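Local coordinates for RagB/SusD domain protein (PDB 5J90) that binds chitin as a SusD homolog and probably works as an outer-membrane lipoprotein in the chitin utilization system of Flavobacterium johnsoniae, at residues V465-F470 with T497-D502. Residues are numbered along the deposited sequence; the frame is centred on the assembly and turned at random.
With EDO (1,2-ethanediol), chain E.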
loop_
_atom_site.group_PDB
_atom_site.type_symbol
_atom_site.label_atom_id
_atom_site.label_comp_id
_atom_site.label_asym_id
_atom_site.label_seq_id
_atom_site.Cartn_x
_atom_site.Cartn_y
_atom_site.Cartn_z
ATOM N N VAL A 465 8.007 13.003 1.610
ATOM C CA VAL A 465 6.583 13.294 1.525
ATOM C C VAL A 465 5.922 12.392 0.493
ATOM O O VAL A 465 6.315 12.373 -0.683
ATOM C CB VAL A 465 6.337 14.772 1.156
ATOM C CG1 VAL A 465 4.847 15.058 1.151
ATOM C CG2 VAL A 465 7.081 15.707 2.119
ATOM N N ARG A 466 4.929 11.626 0.936
ATOM C CA ARG A 466 4.238 10.695 0.041
ATOM C C ARG A 466 2.938 11.289 -0.506
ATOM O O ARG A 466 2.436 10.848 -1.539
ATOM C CB ARG A 466 3.981 9.338 0.714
ATOM C CG ARG A 466 5.211 8.724 1.379
ATOM C CD ARG A 466 6.456 8.664 0.498
ATOM N NE ARG A 466 6.343 7.682 -0.584
ATOM C CZ ARG A 466 7.371 7.243 -1.308
ATOM N NH1 ARG A 466 8.609 7.665 -1.070
ATOM N NH2 ARG A 466 7.175 6.353 -2.267
ATOM N N ARG A 467 2.381 12.280 0.194
ATOM C CA ARG A 467 1.150 12.939 -0.245
ATOM C C ARG A 467 0.969 14.216 0.547
ATOM O O ARG A 467 1.694 14.459 1.512
ATOM C CB ARG A 467 -0.079 12.039 -0.024
ATOM C CG ARG A 467 -0.389 11.807 1.459
ATOM C CD ARG A 467 -1.617 10.933 1.651
ATOM N NE ARG A 467 -2.879 11.625 1.358
ATOM C CZ ARG A 467 -3.586 12.308 2.255
ATOM N NH1 ARG A 467 -3.143 12.464 3.502
ATOM N NH2 ARG A 467 -4.749 12.835 1.897
ATOM N N ILE A 468 -0.016 15.018 0.142
ATOM C CA ILE A 468 -0.426 16.169 0.942
ATOM C C ILE A 468 -1.773 15.852 1.589
ATOM O O ILE A 468 -2.626 15.172 1.006
ATOM C CB ILE A 468 -0.459 17.465 0.094
ATOM C CG1 ILE A 468 0.943 17.736 -0.455
ATOM C CG2 ILE A 468 -0.980 18.657 0.915
ATOM C CD1 ILE A 468 1.056 18.987 -1.328
ATOM N N ASN A 469 -1.946 16.336 2.817
ATOM C CA ASN A 469 -3.180 16.120 3.574
ATOM C C ASN A 469 -4.363 16.930 3.041
ATOM O O ASN A 469 -4.175 17.968 2.392
ATOM C CB ASN A 469 -2.956 16.400 5.069
ATOM C CG ASN A 469 -2.433 17.800 5.326
ATOM O OD1 ASN A 469 -1.375 18.187 4.818
ATOM N ND2 ASN A 469 -3.182 18.577 6.103
ATOM N N PHE A 470 -5.572 16.449 3.297
ATOM C CA PHE A 470 -6.775 17.104 2.781
ATOM C C PHE A 470 -6.858 18.557 3.276
ATOM O O PHE A 470 -6.388 18.881 4.372
ATOM C CB PHE A 470 -8.025 16.293 3.148
ATOM C CG PHE A 470 -8.059 14.916 2.533
ATOM C CD1 PHE A 470 -7.857 14.734 1.175
ATOM C CD2 PHE A 470 -8.304 13.796 3.323
ATOM C CE1 PHE A 470 -7.904 13.453 0.608
ATOM C CE2 PHE A 470 -8.342 12.521 2.774
ATOM C CZ PHE A 470 -8.148 12.344 1.424
ATOM N N THR A 497 1.338 8.896 4.716
ATOM C CA THR A 497 0.467 7.812 4.278
ATOM C C THR A 497 0.516 7.672 2.763
ATOM O O THR A 497 0.382 8.647 2.039
ATOM C CB THR A 497 -0.977 8.056 4.746
ATOM O OG1 THR A 497 -0.996 8.050 6.180
ATOM C CG2 THR A 497 -1.926 6.978 4.232
ATOM N N ARG A 498 0.708 6.449 2.286
ATOM C CA ARG A 498 0.857 6.208 0.847
ATOM C C ARG A 498 -0.470 6.171 0.108
ATOM O O ARG A 498 -1.420 5.507 0.544
ATOM C CB ARG A 498 1.613 4.896 0.614
ATOM C CG ARG A 498 3.087 5.010 0.921
ATOM C CD ARG A 498 3.754 3.638 1.088
ATOM N NE ARG A 498 5.186 3.828 1.298
ATOM C CZ ARG A 498 6.093 3.849 0.328
ATOM N NH1 ARG A 498 5.727 3.642 -0.930
ATOM N NH2 ARG A 498 7.374 4.068 0.628
ATOM N N VAL A 499 -0.543 6.897 -1.005
ATOM C CA VAL A 499 -1.702 6.802 -1.893
ATOM C C VAL A 499 -1.726 5.423 -2.557
ATOM O O VAL A 499 -0.722 4.693 -2.548
ATOM C CB VAL A 499 -1.751 7.926 -2.966
ATOM C CG1 VAL A 499 -1.694 9.297 -2.300
ATOM C CG2 VAL A 499 -0.627 7.778 -3.999
ATOM N N TRP A 500 -2.875 5.063 -3.123
ATOM C CA TRP A 500 -3.094 3.739 -3.706
ATOM C C TRP A 500 -1.997 3.247 -4.657
ATOM O O TRP A 500 -1.539 2.104 -4.518
ATOM C CB TRP A 500 -4.484 3.724 -4.352
ATOM C CG TRP A 500 -4.801 2.610 -5.303
ATOM C CD1 TRP A 500 -5.201 1.338 -4.995
ATOM C CD2 TRP A 500 -4.792 2.691 -6.734
ATOM N NE1 TRP A 500 -5.428 0.621 -6.153
ATOM C CE2 TRP A 500 -5.182 1.430 -7.233
ATOM C CE3 TRP A 500 -4.487 3.710 -7.642
ATOM C CZ2 TRP A 500 -5.269 1.162 -8.603
ATOM C CZ3 TRP A 500 -4.570 3.445 -8.996
ATOM C CH2 TRP A 500 -4.961 2.180 -9.467
ATOM N N TRP A 501 -1.548 4.065 -5.612
ATOM C CA TRP A 501 -0.523 3.558 -6.539
ATOM C C TRP A 501 0.868 3.476 -5.908
ATOM O O TRP A 501 1.738 2.778 -6.427
ATOM C CB TRP A 501 -0.475 4.319 -7.883
ATOM C CG TRP A 501 -0.264 5.819 -7.799
ATOM C CD1 TRP A 501 -1.206 6.773 -8.074
ATOM C CD2 TRP A 501 0.946 6.532 -7.471
ATOM N NE1 TRP A 501 -0.672 8.034 -7.918
ATOM C CE2 TRP A 501 0.648 7.920 -7.553
ATOM C CE3 TRP A 501 2.249 6.147 -7.132
ATOM C CZ2 TRP A 501 1.598 8.915 -7.283
ATOM C CZ3 TRP A 501 3.194 7.139 -6.866
ATOM C CH2 TRP A 501 2.859 8.510 -6.938
ATOM N N ASP A 502 1.073 4.170 -4.791
ATOM C CA ASP A 502 2.384 4.267 -4.146
ATOM C C ASP A 502 2.583 3.139 -3.142
ATOM O O ASP A 502 2.994 3.356 -2.005
ATOM C CB ASP A 502 2.504 5.644 -3.463
ATOM C CG ASP A 502 3.912 5.972 -3.001
ATOM O OD1 ASP A 502 4.870 5.375 -3.540
ATOM O OD2 ASP A 502 4.039 6.849 -2.107
HETATM C C1 EDO E . 9.665 0.842 -2.065
HETATM O O1 EDO E . 10.827 1.122 -1.259
HETATM C C2 EDO E . 8.503 1.733 -1.651
HETATM O O2 EDO E . 8.853 3.127 -1.662
HETATM O O HOH W 1 1.806 8.206 -1.770
#
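Arg466 reaches from the loop ahead of helix 472-477 to Asp502 at the end of the type I turn Val499-Asp502, and its side chain carries most of the contact. CB starts 3.9 Å from Thr497 O; bends at chi2 and chi3 then curl the chain, keeping CG and CD beside the carboxylate. NE donates to Asp502 OD2 (2.9 Å) and NH2 to Asp502 OD1 (2.8 Å), each oxygen using its syn lone pair, and the two planes lie only 12° apart: a side-on, bidentate salt bridge. NH1 turns back to Phe463 O. Over the centre of one guanidinium face sits Arg498 NH2; the two arginine planes differ by 34°, and NH1 of Arg498 bridges to the same Asp502 OD1 (3.2 Å) while donating to Asp502 O (3.0 Å). One water takes the N-H of Val499 and donates to Arg466 O and to Asp502 OD2 (2.6 Å). Beside this network, Arg467 lays CD against Thr497 O (3.1 Å) and CB against Val499 CG1, its guanidinium continuing to Asp493 and, through NH2, over the face of Phe470. A leucine in place of Arg466 would probably leave Asp502 without its two-pronged partner, its carboxylate held by Arg498 and the water but freer to turn. Arg498 also donates to Gly490 O of the second subunit, so the network adjoins the subunit interface. The shared carboxylate probably offsets the charge of the two adjacent arginines, tying two irregular loops together by ionic and water-mediated bonds instead of regular backbone pairing.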